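PDB 2FSW: PG_0823 protein from Porphyromonas gingivalis, which probably binds DNA as a winged helix-turn-helix transcriptional regulator of the HxlR type. Local coordinates for residues L29-I34 and K66-K71. Sequence-based numbering, arbitrary orientation.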
ATOM      1  N   LEU B  29      -7.737   3.032   0.767  1.00 55.10           N
ATOM      2  CA  LEU B  29      -8.678   3.771   1.621  1.00 55.53           C
ATOM      3  C   LEU B  29     -10.096   3.775   1.053  1.00 55.30           C
ATOM      4  O   LEU B  29     -11.075   3.660   1.790  1.00 55.48           O
ATOM      5  CB  LEU B  29      -8.216   5.228   1.808  1.00 56.38           C
ATOM      6  CG  LEU B  29      -7.322   5.540   3.021  1.00 57.83           C
ATOM      7  CD1 LEU B  29      -6.796   6.961   2.913  1.00 57.63           C
ATOM      8  CD2 LEU B  29      -8.075   5.335   4.359  1.00 57.62           C
ATOM      9  N   ILE B  30     -10.204   3.938  -0.257  1.00 54.98           N
ATOM     10  CA  ILE B  30     -11.485   3.831  -0.939  1.00 55.32           C
ATOM     11  C   ILE B  30     -12.108   2.448  -0.708  1.00 55.28           C
ATOM     12  O   ILE B  30     -13.281   2.348  -0.324  1.00 55.28           O
ATOM     13  CB  ILE B  30     -11.353   4.197  -2.450  1.00 55.25           C
ATOM     14  CG1 ILE B  30     -11.161   5.716  -2.577  1.00 55.81           C
ATOM     15  CG2 ILE B  30     -12.580   3.737  -3.215  1.00 55.52           C
ATOM     16  CD1 ILE B  30     -10.506   6.207  -3.862  1.00 56.39           C
ATOM     17  N   ILE B  31     -11.304   1.398  -0.908  1.00 55.00           N
ATOM     18  CA  ILE B  31     -11.755   0.026  -0.725  1.00 54.31           C
ATOM     19  C   ILE B  31     -12.161  -0.177   0.739  1.00 54.55           C
ATOM     20  O   ILE B  31     -13.221  -0.744   1.007  1.00 53.91           O
ATOM     21  CB  ILE B  31     -10.689  -1.024  -1.217  1.00 54.39           C
ATOM     22  CG1 ILE B  31     -10.494  -0.895  -2.740  1.00 54.28           C
ATOM     23  CG2 ILE B  31     -11.113  -2.447  -0.870  1.00 52.37           C
ATOM     24  CD1 ILE B  31      -9.347  -1.716  -3.321  1.00 53.90           C
ATOM     25  N   PHE B  32     -11.343   0.335   1.665  1.00 54.30           N
ATOM     26  CA  PHE B  32     -11.682   0.352   3.097  1.00 54.11           C
ATOM     27  C   PHE B  32     -13.058   0.970   3.364  1.00 54.52           C
ATOM     28  O   PHE B  32     -13.885   0.387   4.072  1.00 54.68           O
ATOM     29  CB  PHE B  32     -10.586   1.064   3.920  1.00 53.14           C
ATOM     30  CG  PHE B  32     -10.876   1.143   5.412  1.00 52.26           C
ATOM     31  CD1 PHE B  32     -11.104  -0.020   6.165  1.00 51.37           C
ATOM     32  CD2 PHE B  32     -10.885   2.372   6.068  1.00 49.54           C
ATOM     33  CE1 PHE B  32     -11.352   0.037   7.538  1.00 49.38           C
ATOM     34  CE2 PHE B  32     -11.132   2.447   7.446  1.00 50.00           C
ATOM     35  CZ  PHE B  32     -11.372   1.281   8.182  1.00 51.05           C
ATOM     36  N   GLN B  33     -13.314   2.134   2.772  1.00 55.27           N
ATOM     37  CA  GLN B  33     -14.576   2.844   2.991  1.00 55.55           C
ATOM     38  C   GLN B  33     -15.799   2.156   2.367  1.00 56.17           C
ATOM     39  O   GLN B  33     -16.836   2.013   3.024  1.00 55.59           O
ATOM     40  CB  GLN B  33     -14.470   4.333   2.601  1.00 55.52           C
ATOM     41  CG  GLN B  33     -13.756   5.173   3.662  1.00 54.92           C
ATOM     42  CD  GLN B  33     -14.442   5.104   5.033  1.00 56.18           C
ATOM     43  OE1 GLN B  33     -15.653   4.867   5.134  1.00 57.08           O
ATOM     44  NE2 GLN B  33     -13.668   5.304   6.086  1.00 55.14           N
ATOM     45  N   ILE B  34     -15.673   1.716   1.119  1.00 56.77           N
ATOM     46  CA  ILE B  34     -16.734   0.903   0.519  1.00 57.90           C
ATOM     47  C   ILE B  34     -17.030  -0.324   1.401  1.00 58.49           C
ATOM     48  O   ILE B  34     -18.173  -0.513   1.834  1.00 58.59           O
ATOM     49  CB  ILE B  34     -16.417   0.483  -0.934  1.00 57.65           C
ATOM     50  CG1 ILE B  34     -16.268   1.722  -1.838  1.00 58.10           C
ATOM     51  CG2 ILE B  34     -17.523  -0.422  -1.472  1.00 57.63           C
ATOM     52  CD1 ILE B  34     -15.565   1.424  -3.184  1.00 58.02           C
ATOM     53  N   LYS B  66      -9.996  -2.291 -12.963  1.00 64.17           N
ATOM     54  CA  LYS B  66      -9.303  -3.452 -12.392  1.00 64.37           C
ATOM     55  C   LYS B  66     -10.271  -4.527 -11.874  1.00 64.52           C
ATOM     56  O   LYS B  66      -9.848  -5.605 -11.441  1.00 64.77           O
ATOM     57  CB  LYS B  66      -8.345  -3.015 -11.268  1.00 64.30           C
ATOM     58  CG  LYS B  66      -7.218  -2.080 -11.715  1.00 63.73           C
ATOM     59  CD  LYS B  66      -6.204  -2.809 -12.565  1.00 63.65           C
ATOM     60  CE  LYS B  66      -5.175  -1.854 -13.103  1.00 65.26           C
ATOM     61  NZ  LYS B  66      -3.901  -2.561 -13.416  1.00 66.87           N
ATOM     62  N   GLY B  67     -11.565  -4.231 -11.924  1.00 64.53           N
ATOM     63  CA  GLY B  67     -12.596  -5.191 -11.544  1.00 64.51           C
ATOM     64  C   GLY B  67     -12.679  -5.379 -10.044  1.00 64.28           C
ATOM     65  O   GLY B  67     -13.094  -6.438  -9.561  1.00 63.95           O
ATOM     66  N   LEU B  68     -12.300  -4.336  -9.311  1.00 64.28           N
ATOM     67  CA  LEU B  68     -12.246  -4.390  -7.850  1.00 64.29           C
ATOM     68  C   LEU B  68     -13.515  -3.829  -7.207  1.00 64.83           C
ATOM     69  O   LEU B  68     -13.914  -4.255  -6.123  1.00 64.84           O
ATOM     70  CB  LEU B  68     -11.006  -3.646  -7.339  1.00 64.08           C
ATOM     71  CG  LEU B  68      -9.650  -4.333  -7.570  1.00 63.14           C
ATOM     72  CD1 LEU B  68      -8.522  -3.521  -6.942  1.00 63.18           C
ATOM     73  CD2 LEU B  68      -9.657  -5.735  -7.024  1.00 59.90           C
ATOM     74  N   ILE B  69     -14.136  -2.870  -7.882  1.00 64.88           N
ATOM     75  CA  ILE B  69     -15.393  -2.289  -7.432  1.00 65.72           C
ATOM     76  C   ILE B  69     -16.402  -2.344  -8.597  1.00 66.65           C
ATOM     77  O   ILE B  69     -16.001  -2.394  -9.765  1.00 66.15           O
ATOM     78  CB  ILE B  69     -15.216  -0.822  -6.903  1.00 65.61           C
ATOM     79  CG1 ILE B  69     -15.102   0.182  -8.058  1.00 64.84           C
ATOM     80  CG2 ILE B  69     -14.003  -0.711  -5.947  1.00 64.87           C
ATOM     81  CD1 ILE B  69     -14.856   1.606  -7.635  1.00 65.14           C
ATOM     82  N   LYS B  70     -17.694  -2.367  -8.280  1.00 68.16           N
ATOM     83  CA  LYS B  70     -18.728  -2.244  -9.324  1.00 70.05           C
ATOM     84  C   LYS B  70     -19.579  -0.978  -9.181  1.00 70.41           C
ATOM     85  O   LYS B  70     -19.801  -0.489  -8.073  1.00 70.98           O
ATOM     86  CB  LYS B  70     -19.585  -3.517  -9.462  1.00 70.09           C
ATOM     87  CG  LYS B  70     -20.188  -4.075  -8.169  1.00 71.20           C
ATOM     88  CD  LYS B  70     -21.067  -5.307  -8.451  1.00 71.39           C
ATOM     89  CE  LYS B  70     -20.394  -6.620  -8.046  1.00 74.29           C
ATOM     90  NZ  LYS B  70     -20.588  -6.881  -6.593  1.00 75.64           N
ATOM     91  N   LYS B  71     -20.037  -0.456 -10.314  1.00 70.99           N
ATOM     92  CA  LYS B  71     -20.764   0.818 -10.380  1.00 71.59           C
ATOM     93  C   LYS B  71     -22.221   0.617 -10.800  1.00 71.77           C
ATOM     94  O   LYS B  71     -22.482   0.051 -11.861  1.00 71.68           O
ATOM     95  CB  LYS B  71     -20.053   1.749 -11.370  1.00 71.47           C
ATOM     96  CG  LYS B  71     -20.706   3.097 -11.603  1.00 71.52           C
ATOM     97  CD  LYS B  71     -19.899   3.930 -12.595  1.00 71.64           C
ATOM     98  CE  LYS B  71     -19.959   3.354 -14.005  1.00 72.47           C
ATOM     99  NZ  LYS B  71     -19.344   4.253 -15.024  1.00 72.74           N
TER
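Two pairs of methyl groups carry this contact, Ile34 against Ile69 and Ile31 against Leu68. In the closer pair, CD1 of Ile34 reaches CG2 of Ile69 at 3.8 Å, and the two side chains cross at about a right angle. Ile69 presents that branch because its CG1 lies between the backbone N and the carbonyl carbon (chi1 78°), which leaves CG2 anti to the carbonyl carbon. One helical turn back, Ile31 does not aim its CB straight at residues 66-71, but its chain extends (chi2 172°) and brings CD1 to 4.1 Å from CD1 of Leu68, the residue before the strand, end methyl to end methyl at a slant.

No hydrogen bond links the two segments; the backbone bonds found here run within the helix or to strand 80-85 and Thr86. In helix 27-34, Ile34 N bonds to Ile30 O at 2.9 Å. On the other side, Gly67 closes helix 53-65 with a Schellman motif at positive phi, and the backbones of Leu68 and Lys70 hydrogen-bond to those of Thr86 and Ser84 as strand 69-74 enters the wing.

Further apolar groups surround the methyls: Leu60 and Cys64 of helix 53-65 touch Ile69, Leu85 touches Ile34, and Phe102 of the second subunit packs on Leu68. With all four touching residues buried, the contact between 29-34 and 66-71 is apolar, resting on dispersion and the exclusion of water, and their relative position depends, as far as this contact goes, on the fit of the methyl groups.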